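PDB 5DLY: plantazolicin methyltransferase BamL, which probably transfers methyl groups from S-adenosylmethionine to the amino-terminal nitrogen of desmethylplantazolicin, an arginine-headed azole peptide, acting as a Rossmann-like N-methyltransferase. Local coordinates for residues A[15-18]-A[19-22]; A[160-163]-A[164-167]; A[179-182]-A[183-187]. All blocks are in the same frame, centred on the assembly; numbering follows the deposited sequence.

Interaction 1 of 3, residues A[15-18]-A[19-22]; sequences QAQT and WFSH. With SAH (S-adenosyl-L-homocysteine), chain C; 5D7 (prop-2-en-1-yl 2-[(1S)-1-amino-4-carbamimidamidobutyl]-1,3-thiazole-4-carboxylate), chain B.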
loop_
_atom_site.group_PDB
_atom_site.type_symbol
_atom_site.label_atom_id
_atom_site.label_comp_id
_atom_site.label_asym_id
_atom_site.label_seq_id
_atom_site.Cartn_x
_atom_site.Cartn_y
_atom_site.Cartn_z
ATOM N N GLN A 15 11.073 -15.302 0.192
ATOM C CA GLN A 15 10.511 -16.110 1.273
ATOM C C GLN A 15 9.178 -15.559 1.780
ATOM O O GLN A 15 8.237 -16.321 1.995
ATOM C CB GLN A 15 11.520 -16.256 2.422
ATOM C CG GLN A 15 11.004 -17.005 3.649
ATOM C CD GLN A 15 10.568 -18.435 3.353
ATOM O OE1 GLN A 15 11.034 -19.057 2.396
ATOM N NE2 GLN A 15 9.665 -18.961 4.175
ATOM N N ALA A 16 9.087 -14.238 1.943
ATOM C CA ALA A 16 7.839 -13.603 2.391
ATOM C C ALA A 16 6.708 -13.879 1.397
ATOM O O ALA A 16 5.560 -14.111 1.784
ATOM C CB ALA A 16 8.034 -12.106 2.570
ATOM N N GLN A 17 7.052 -13.862 0.112
ATOM C CA GLN A 17 6.080 -14.060 -0.952
ATOM C C GLN A 17 5.552 -15.504 -1.034
ATOM O O GLN A 17 4.457 -15.723 -1.550
ATOM C CB GLN A 17 6.640 -13.544 -2.294
ATOM C CG GLN A 17 5.820 -13.879 -3.539
ATOM C CD GLN A 17 4.411 -13.321 -3.536
ATOM O OE1 GLN A 17 4.062 -12.421 -2.758
ATOM N NE2 GLN A 17 3.576 -13.868 -4.412
ATOM N N THR A 18 6.291 -16.476 -0.484
ATOM C CA THR A 18 5.752 -17.847 -0.416
ATOM C C THR A 18 4.412 -17.925 0.326
ATOM O O THR A 18 3.595 -18.800 0.046
ATOM C CB THR A 18 6.738 -18.880 0.183
ATOM O OG1 THR A 18 7.000 -18.580 1.559
ATOM C CG2 THR A 18 8.032 -18.921 -0.611
ATOM N N TRP A 19 4.168 -16.985 1.240
ATOM C CA TRP A 19 2.912 -16.947 1.983
ATOM C C TRP A 19 1.692 -16.516 1.149
ATOM O O TRP A 19 0.562 -16.559 1.626
ATOM C CB TRP A 19 3.083 -16.086 3.247
ATOM C CG TRP A 19 4.005 -16.736 4.222
ATOM C CD1 TRP A 19 5.357 -16.577 4.306
ATOM C CD2 TRP A 19 3.647 -17.695 5.228
ATOM N NE1 TRP A 19 5.865 -17.370 5.321
ATOM C CE2 TRP A 19 4.834 -18.059 5.900
ATOM C CE3 TRP A 19 2.431 -18.264 5.638
ATOM C CZ2 TRP A 19 4.843 -18.982 6.962
ATOM C CZ3 TRP A 19 2.441 -19.180 6.685
ATOM C CH2 TRP A 19 3.642 -19.524 7.339
ATOM N N PHE A 20 1.934 -16.135 -0.109
ATOM C CA PHE A 20 0.868 -15.726 -1.017
ATOM C C PHE A 20 0.798 -16.577 -2.278
ATOM O O PHE A 20 -0.132 -16.426 -3.071
ATOM C CB PHE A 20 0.979 -14.227 -1.326
ATOM C CG PHE A 20 0.870 -13.390 -0.096
ATOM C CD1 PHE A 20 -0.381 -13.072 0.423
ATOM C CD2 PHE A 20 2.012 -12.998 0.598
ATOM C CE1 PHE A 20 -0.498 -12.343 1.594
ATOM C CE2 PHE A 20 1.897 -12.260 1.767
ATOM C CZ PHE A 20 0.645 -11.936 2.264
ATOM N N SER A 21 1.750 -17.495 -2.426
ATOM C CA SER A 21 1.851 -18.331 -3.629
ATOM C C SER A 21 1.748 -19.837 -3.350
ATOM O O SER A 21 1.679 -20.640 -4.286
ATOM C CB SER A 21 3.149 -18.019 -4.385
ATOM O OG SER A 21 4.291 -18.342 -3.612
ATOM N N HIS A 22 1.754 -20.214 -2.074
ATOM C CA HIS A 22 1.618 -21.616 -1.670
ATOM C C HIS A 22 0.217 -21.867 -1.113
ATOM O O HIS A 22 -0.283 -21.062 -0.325
ATOM C CB HIS A 22 2.688 -21.990 -0.643
ATOM C CG HIS A 22 4.038 -22.236 -1.243
ATOM N ND1 HIS A 22 4.864 -21.216 -1.665
ATOM C CD2 HIS A 22 4.706 -23.388 -1.493
ATOM C CE1 HIS A 22 5.981 -21.729 -2.150
ATOM N NE2 HIS A 22 5.912 -23.044 -2.053
HETATM N N SAH C . -2.939 -4.589 -1.190
HETATM C CA SAH C . -3.452 -5.740 -0.379
HETATM C CB SAH C . -2.303 -6.687 -0.043
HETATM C CG SAH C . -2.751 -8.145 -0.175
HETATM S SD SAH C . -1.536 -9.279 0.445
HETATM C C SAH C . -4.069 -5.234 0.895
HETATM O O SAH C . -4.270 -4.039 1.073
HETATM O OXT SAH C . -4.383 -6.002 1.804
HETATM C "C5'" SAH C . -0.188 -9.062 -0.681
HETATM C "C4'" SAH C . -0.588 -9.231 -2.141
HETATM O "O4'" SAH C . 0.504 -8.826 -2.980
HETATM C "C3'" SAH C . -0.881 -10.685 -2.509
HETATM O "O3'" SAH C . -2.210 -10.799 -3.053
HETATM C "C2'" SAH C . 0.202 -11.052 -3.516
HETATM O "O2'" SAH C . -0.199 -11.977 -4.531
HETATM C "C1'" SAH C . 0.527 -9.690 -4.108
HETATM N N9 SAH C . 1.838 -9.592 -4.788
HETATM C C8 SAH C . 3.032 -10.009 -4.314
HETATM N N7 SAH C . 4.016 -9.757 -5.206
HETATM C C5 SAH C . 3.448 -9.157 -6.265
HETATM C C6 SAH C . 3.933 -8.637 -7.550
HETATM N N6 SAH C . 5.247 -8.710 -7.835
HETATM N N1 SAH C . 3.023 -8.079 -8.393
HETATM C C2 SAH C . 1.713 -8.021 -8.076
HETATM N N3 SAH C . 1.192 -8.479 -6.907
HETATM C C4 SAH C . 2.012 -9.057 -5.991
HETATM O O9 5D7 B . -0.218 -4.819 8.174
HETATM C C6 5D7 B . 0.159 -5.848 8.713
HETATM O O7 5D7 B . 0.267 -5.939 10.149
HETATM C C8 5D7 B . 0.066 -4.802 10.993
HETATM C C2 5D7 B . 0.492 -7.058 7.924
HETATM N N3 5D7 B . 0.223 -7.151 6.594
HETATM C C4 5D7 B . 0.574 -8.311 6.020
HETATM S S5 5D7 B . 1.260 -9.348 7.230
HETATM C C1 5D7 B . 1.076 -8.195 8.500
HETATM C CA 5D7 B . 0.435 -8.774 4.624
HETATM N N 5D7 B . -0.392 -7.804 3.918
HETATM C CB 5D7 B . 1.796 -8.936 3.932
HETATM C CG 5D7 B . 2.816 -7.820 4.187
HETATM C CD 5D7 B . 3.727 -7.692 2.977
HETATM N NE 5D7 B . 4.781 -6.730 3.272
HETATM C CZ 5D7 B . 5.962 -6.944 3.854
HETATM N NH2 5D7 B . 6.756 -5.982 4.037
HETATM N NH1 5D7 B . 6.308 -8.117 4.207
HETATM C C3 5D7 B . 0.322 -5.221 12.418
HETATM C C5 5D7 B . -0.364 -4.695 13.414
#

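Interaction 2 of 3, residues A[160-163]-A[164-167]; sequences DLDR and NSLG. With 5D7 (prop-2-en-1-yl 2-[(1S)-1-amino-4-carbamimidamidobutyl]-1,3-thiazole-4-carboxylate), chain B.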
loop_
_atom_site.group_PDB
_atom_site.type_symbol
_atom_site.label_atom_id
_atom_site.label_comp_id
_atom_site.label_asym_id
_atom_site.label_seq_id
_atom_site.Cartn_x
_atom_site.Cartn_y
_atom_site.Cartn_z
ATOM N N ASP A 160 3.512 0.092 4.432
ATOM C CA ASP A 160 4.068 -1.234 4.649
ATOM C C ASP A 160 4.630 -1.426 6.045
ATOM O O ASP A 160 4.768 -0.469 6.814
ATOM C CB ASP A 160 5.152 -1.541 3.604
ATOM C CG ASP A 160 5.300 -3.046 3.316
ATOM O OD1 ASP A 160 4.379 -3.838 3.650
ATOM O OD2 ASP A 160 6.337 -3.422 2.721
ATOM N N LEU A 161 4.945 -2.678 6.361
ATOM C CA LEU A 161 5.610 -3.023 7.614
ATOM C C LEU A 161 6.990 -2.387 7.722
ATOM O O LEU A 161 7.690 -2.234 6.717
ATOM C CB LEU A 161 5.786 -4.535 7.706
ATOM C CG LEU A 161 4.526 -5.394 7.653
ATOM C CD1 LEU A 161 4.918 -6.866 7.684
ATOM C CD2 LEU A 161 3.584 -5.062 8.795
ATOM N N ASP A 162 7.367 -2.038 8.953
ATOM C CA ASP A 162 8.727 -1.601 9.274
ATOM C C ASP A 162 9.439 -2.790 9.898
ATOM O O ASP A 162 8.944 -3.357 10.872
ATOM C CB ASP A 162 8.666 -0.438 10.273
ATOM C CG ASP A 162 10.024 0.202 10.540
ATOM O OD1 ASP A 162 11.062 -0.482 10.469
ATOM O OD2 ASP A 162 10.027 1.412 10.855
ATOM N N ARG A 163 10.599 -3.154 9.349
ATOM C CA ARG A 163 11.364 -4.298 9.863
ATOM C C ARG A 163 11.674 -4.184 11.363
ATOM O O ARG A 163 11.717 -5.200 12.072
ATOM C CB ARG A 163 12.651 -4.512 9.051
ATOM C CG ARG A 163 13.477 -5.712 9.501
ATOM C CD ARG A 163 14.540 -6.098 8.483
ATOM N NE ARG A 163 15.760 -5.294 8.600
ATOM C CZ ARG A 163 16.123 -4.328 7.756
ATOM N NH1 ARG A 163 17.258 -3.666 7.957
ATOM N NH2 ARG A 163 15.360 -4.010 6.715
ATOM N N ASN A 164 11.864 -2.954 11.837
ATOM C CA ASN A 164 12.199 -2.712 13.243
ATOM C C ASN A 164 11.032 -2.998 14.189
ATOM O O ASN A 164 11.210 -3.023 15.405
ATOM C CB ASN A 164 12.731 -1.287 13.449
ATOM C CG ASN A 164 14.121 -1.070 12.852
ATOM O OD1 ASN A 164 14.433 0.022 12.379
ATOM N ND2 ASN A 164 14.957 -2.097 12.884
ATOM N N SER A 165 9.844 -3.225 13.622
ATOM C CA SER A 165 8.631 -3.491 14.406
ATOM C C SER A 165 8.329 -4.974 14.654
ATOM O O SER A 165 7.279 -5.303 15.222
ATOM C CB SER A 165 7.414 -2.841 13.732
ATOM O OG SER A 165 7.500 -1.431 13.772
ATOM N N LEU A 166 9.239 -5.862 14.239
ATOM C CA LEU A 166 9.028 -7.316 14.330
ATOM C C LEU A 166 8.557 -7.761 15.719
ATOM O O LEU A 166 7.539 -8.453 15.843
ATOM C CB LEU A 166 10.297 -8.081 13.922
ATOM C CG LEU A 166 10.342 -9.622 13.955
ATOM C CD1 LEU A 166 9.031 -10.298 13.561
ATOM C CD2 LEU A 166 11.480 -10.131 13.076
ATOM N N GLY A 167 9.299 -7.351 16.743
ATOM C CA GLY A 167 9.021 -7.742 18.124
ATOM C C GLY A 167 7.585 -7.494 18.537
ATOM O O GLY A 167 6.906 -8.400 19.027
HETATM O O9 5D7 B . -0.218 -4.819 8.174
HETATM C C6 5D7 B . 0.159 -5.848 8.713
HETATM O O7 5D7 B . 0.267 -5.939 10.149
HETATM C C8 5D7 B . 0.066 -4.802 10.993
HETATM C C2 5D7 B . 0.492 -7.058 7.924
HETATM N N3 5D7 B . 0.223 -7.151 6.594
HETATM C C4 5D7 B . 0.574 -8.311 6.020
HETATM S S5 5D7 B . 1.260 -9.348 7.230
HETATM C C1 5D7 B . 1.076 -8.195 8.500
HETATM C CA 5D7 B . 0.435 -8.774 4.624
HETATM N N 5D7 B . -0.392 -7.804 3.918
HETATM C CB 5D7 B . 1.796 -8.936 3.932
HETATM C CG 5D7 B . 2.816 -7.820 4.187
HETATM C CD 5D7 B . 3.727 -7.692 2.977
HETATM N NE 5D7 B . 4.781 -6.730 3.272
HETATM C CZ 5D7 B . 5.962 -6.944 3.854
HETATM N NH2 5D7 B . 6.756 -5.982 4.037
HETATM N NH1 5D7 B . 6.308 -8.117 4.207
HETATM C C3 5D7 B . 0.322 -5.221 12.418
HETATM C C5 5D7 B . -0.364 -4.695 13.414
HETATM O O HOH W 1 5.483 -1.956 11.059
HETATM O O HOH W 2 12.622 2.040 11.443
#

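Interaction 3 of 3, residues A[179-182]-A[183-187]; sequences EAYL and KDQYR. With 5D7 (prop-2-en-1-yl 2-[(1S)-1-amino-4-carbamimidamidobutyl]-1,3-thiazole-4-carboxylate), chain B.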
loop_
_atom_site.group_PDB
_atom_site.type_symbol
_atom_site.label_atom_id
_atom_site.label_comp_id
_atom_site.label_asym_id
_atom_site.label_seq_id
_atom_site.Cartn_x
_atom_site.Cartn_y
_atom_site.Cartn_z
ATOM N N GLU A 179 2.755 -16.909 13.594
ATOM C CA GLU A 179 4.047 -16.427 14.073
ATOM C C GLU A 179 5.132 -16.558 12.995
ATOM O O GLU A 179 5.878 -15.615 12.751
ATOM C CB GLU A 179 4.457 -17.169 15.355
ATOM C CG GLU A 179 5.834 -16.795 15.876
ATOM C CD GLU A 179 6.221 -17.584 17.110
ATOM O OE1 GLU A 179 6.506 -18.791 16.982
ATOM O OE2 GLU A 179 6.256 -16.990 18.206
ATOM N N ALA A 180 5.200 -17.729 12.360
ATOM C CA ALA A 180 6.137 -17.988 11.266
ATOM C C ALA A 180 5.907 -17.037 10.095
ATOM O O ALA A 180 6.852 -16.477 9.547
ATOM C CB ALA A 180 6.026 -19.437 10.809
ATOM N N TYR A 181 4.636 -16.863 9.745
ATOM C CA TYR A 181 4.208 -15.913 8.720
ATOM C C TYR A 181 4.719 -14.506 9.008
ATOM O O TYR A 181 5.393 -13.901 8.175
ATOM C CB TYR A 181 2.681 -15.945 8.627
ATOM C CG TYR A 181 2.050 -14.824 7.842
ATOM C CD1 TYR A 181 2.345 -14.641 6.489
ATOM C CD2 TYR A 181 1.132 -13.972 8.446
ATOM C CE1 TYR A 181 1.752 -13.616 5.765
ATOM C CE2 TYR A 181 0.541 -12.931 7.735
ATOM C CZ TYR A 181 0.855 -12.769 6.396
ATOM O OH TYR A 181 0.264 -11.758 5.674
ATOM N N LEU A 182 4.424 -13.999 10.201
ATOM C CA LEU A 182 4.813 -12.630 10.550
ATOM C C LEU A 182 6.326 -12.434 10.604
ATOM O O LEU A 182 6.834 -11.402 10.158
ATOM C CB LEU A 182 4.154 -12.185 11.860
ATOM C CG LEU A 182 2.632 -11.996 11.816
ATOM C CD1 LEU A 182 2.133 -11.578 13.191
ATOM C CD2 LEU A 182 2.198 -10.998 10.746
ATOM N N LYS A 183 7.045 -13.420 11.144
ATOM C CA LYS A 183 8.510 -13.353 11.157
ATOM C C LYS A 183 9.051 -13.181 9.738
ATOM O O LYS A 183 9.890 -12.306 9.491
ATOM C CB LYS A 183 9.130 -14.598 11.805
ATOM C CG LYS A 183 9.074 -14.638 13.324
ATOM C CD LYS A 183 9.879 -15.831 13.819
ATOM C CE LYS A 183 9.510 -16.222 15.237
ATOM N NZ LYS A 183 9.971 -17.614 15.519
ATOM N N ASP A 184 8.583 -14.021 8.811
ATOM C CA ASP A 184 8.975 -13.902 7.407
ATOM C C ASP A 184 8.581 -12.548 6.800
ATOM O O ASP A 184 9.365 -11.948 6.058
ATOM C CB ASP A 184 8.386 -15.036 6.570
ATOM C CG ASP A 184 9.128 -16.351 6.737
ATOM O OD1 ASP A 184 10.222 -16.379 7.354
ATOM O OD2 ASP A 184 8.615 -17.356 6.219
ATOM N N GLN A 185 7.387 -12.060 7.132
ATOM C CA GLN A 185 6.933 -10.769 6.594
ATOM C C GLN A 185 7.810 -9.609 7.080
ATOM O O GLN A 185 8.236 -8.769 6.281
ATOM C CB GLN A 185 5.453 -10.502 6.905
ATOM C CG GLN A 185 4.460 -11.496 6.307
ATOM C CD GLN A 185 4.746 -11.826 4.846
ATOM O OE1 GLN A 185 4.904 -12.993 4.467
ATOM N NE2 GLN A 185 4.829 -10.799 4.024
ATOM N N TYR A 186 8.067 -9.547 8.387
ATOM C CA TYR A 186 8.904 -8.477 8.931
ATOM C C TYR A 186 10.354 -8.542 8.469
ATOM O O TYR A 186 10.954 -7.504 8.212
ATOM C CB TYR A 186 8.809 -8.391 10.462
ATOM C CG TYR A 186 7.529 -7.741 10.936
ATOM C CD1 TYR A 186 7.421 -6.351 11.043
ATOM C CD2 TYR A 186 6.413 -8.516 11.263
ATOM C CE1 TYR A 186 6.239 -5.757 11.474
ATOM C CE2 TYR A 186 5.227 -7.933 11.682
ATOM C CZ TYR A 186 5.143 -6.557 11.783
ATOM O OH TYR A 186 3.959 -5.999 12.205
ATOM N N ARG A 187 10.902 -9.754 8.340
ATOM C CA ARG A 187 12.281 -9.931 7.876
ATOM C C ARG A 187 12.475 -9.403 6.446
ATOM O O ARG A 187 13.551 -8.914 6.098
ATOM C CB ARG A 187 12.694 -11.409 7.956
ATOM C CG ARG A 187 14.202 -11.638 8.008
ATOM C CD ARG A 187 14.601 -13.102 7.819
ATOM N NE ARG A 187 13.926 -14.013 8.748
ATOM C CZ ARG A 187 13.011 -14.913 8.390
ATOM N NH1 ARG A 187 12.669 -15.046 7.112
ATOM N NH2 ARG A 187 12.446 -15.689 9.308
HETATM O O9 5D7 B . -0.218 -4.819 8.174
HETATM C C6 5D7 B . 0.159 -5.848 8.713
HETATM O O7 5D7 B . 0.267 -5.939 10.149
HETATM C C8 5D7 B . 0.066 -4.802 10.993
HETATM C C2 5D7 B . 0.492 -7.058 7.924
HETATM N N3 5D7 B . 0.223 -7.151 6.594
HETATM C C4 5D7 B . 0.574 -8.311 6.020
HETATM S S5 5D7 B . 1.260 -9.348 7.230
HETATM C C1 5D7 B . 1.076 -8.195 8.500
HETATM C CA 5D7 B . 0.435 -8.774 4.624
HETATM N N 5D7 B . -0.392 -7.804 3.918
HETATM C CB 5D7 B . 1.796 -8.936 3.932
HETATM C CG 5D7 B . 2.816 -7.820 4.187
HETATM C CD 5D7 B . 3.727 -7.692 2.977
HETATM N NE 5D7 B . 4.781 -6.730 3.272
HETATM C CZ 5D7 B . 5.962 -6.944 3.854
HETATM N NH2 5D7 B . 6.756 -5.982 4.037
HETATM N NH1 5D7 B . 6.308 -8.117 4.207
HETATM C C3 5D7 B . 0.322 -5.221 12.418
HETATM C C5 5D7 B . -0.364 -4.695 13.414
HETATM O O HOH W 3 9.555 -18.337 18.314
#

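Interaction 1 of 3, residues A[15-18]-A[19-22]
Q17 leaves trans to its own N (chi1 171°) and then bends at chi2, while F20, with chi1 -60°, sets CG opposite its carbonyl carbon. The two side chains cross at about a right angle with amide and ring planes only 20° apart, and Q17 OE1 stops 3.8 Å from F20 CB. The backbone beneath them is the irregular last turn of helix 10-21, where F20 N reaches Q17 O at 2.9 Å, an i+3 rather than i+4 bond. One residue later, T18 O collects three N-H groups: H22 N at 3.1 Å, with S21 N and H22 ND1 joining more weakly. The imidazole lies alongside the T18 side chain and presents its edge to that oxygen. T18 OG1 turns back to donate to Q15 O at 2.6 Å, in the carbonyl plane, and also meets K25. W19 carries its indole edge past A16 O, while its NE1, like Q15 NE2, bonds D184 on helix 176-187. Toward the ligands, the F20 ring has SAH C5' over one face, and its CE1 lies 3.4 Å from SAH SD; its CZ packs on 5D7 CB. Q17 OE1, buried with no hydrogen-bond donor in the model, comes within 3.0 Å of SAH C8, which implies that its carbonyl probably rests against a polarised adenine C-H.

Interaction 2 of 3, residues A[160-163]-A[164-167]
The D162 side chain closes an Asx turn on the backbone N of N164, just beyond strand 154-160 of the Rossmann-like sheet. The side chains of D162 and N164 slant across each other with carboxylate and amide planes 40° apart. The aspartate has CG trans to its N (chi1 -173°), which lets OD1 reach N164 N at 2.9 Å; the donor comes from above the carboxylate plane, 39° out of it. D162 O meanwhile takes S165 N at 2.9 Å, so side chain and carbonyl of one residue hold two successive amides and start the 3-10 segment that leads into helix 166-169. Water 2 spans the two polar ends, donating to D162 OD2 and to N164 OD1. Water 1 accepts from D162 N and meets S165 OG only weakly. The guanidinium of R163 forms a salt bridge with E194 and a hydrogen bond with the carbonyl of S189. At the other end of the segment, D160 faces the substrate analogue: its carboxylate lies against the guanidinium in a two-pronged arrangement, 5D7 NE giving to OD1 at 2.9 Å and NH2 to OD2, an oxygen that also accepts G134 N. Such charge pairing is consistent with recognition of an arginine head group. Beside it L161 extends its isobutyl group along the ligand, where CD2 comes within 3.5 Å of 5D7 C6, the ester carbon.

Interaction 3 of 3, residues A[179-182]-A[183-187]
Four consecutive i to i+4 bonds, from K183 N to E179 O through Y186 N to L182 O, make this part of helix 176-187 a regular alpha helix; the last of them is the shortest, at 2.8 Å. On the ligand side, Y181 has CG trans to its N (chi1 167°), beside the carbonyl carbon, which leans the ring toward the following turn, where Q185 crosses it obliquely. Q185 CG sits over one face of the phenol ring, 3.9 Å from its centroid and 27° off the normal, a CH-pi contact displaced toward the rim. Y181 OH then projects to the thiazole, 3.0 Å from 5D7 S5; it is also hydrogen-bonded to D33 of helix 23-56, which probably limits its rotation. L182 contributes aliphatic cover through CD2, near 5D7 C1. One turn on from L182, Y186 keeps its ring edge toward the carbonyl of that leucine and packs its CD2 loosely on L182 CB; its OH reaches the allyl end of the ligand.

Away from the ligand the chemistry is ionic. E179 and K183 run side by side, and OE1 to NZ is a long salt bridge of 3.9 Å, supplemented by water 3, which accepts from NZ at 2.9 Å and donates only weakly to OE1. Tighter is R187 NH1 to D184 OD1, 2.8 Å, approached from above the carboxylate plane; D184 OD2 accepts Q15 NE2 and W19 NE1 of helix 10-21. Close to the helix end, Q185 O accepts 5D7 NH1 at 2.9 Å and S189 OG as well, so a backbone carbonyl serves as a second acceptor for the guanidinium. The arrangement is that of a substrate pocket: a helix in the methyltransferase domain whose inner face of tyrosine, leucine and glutamine lines the site of the azole and its guanidinium-bearing arginine side chain.

All three contacts are local and border 5D7, but only interaction 1 also reaches SAH. Interaction 3 is the buried one and touches both others: its D184 receives Q15 and W19 of interaction 1, while Y186 packs against L161, D162, R163 and L166 of interaction 2. Interactions 1 and 2 do not touch, their nearest atoms being about 8 Å apart. Both are partly buried and occupy irregular backbone, a kinked, weakly bonded helix end and a strand-to-helix turn, where carbonyls and a carboxylate gather amides. Interaction 3 is regular helix, its amides paired i to i+4, and adds a CH-pi contact and salt bridges between side chains. The guanidinium is shared: carboxylate from 160-163, carbonyl from 183-187.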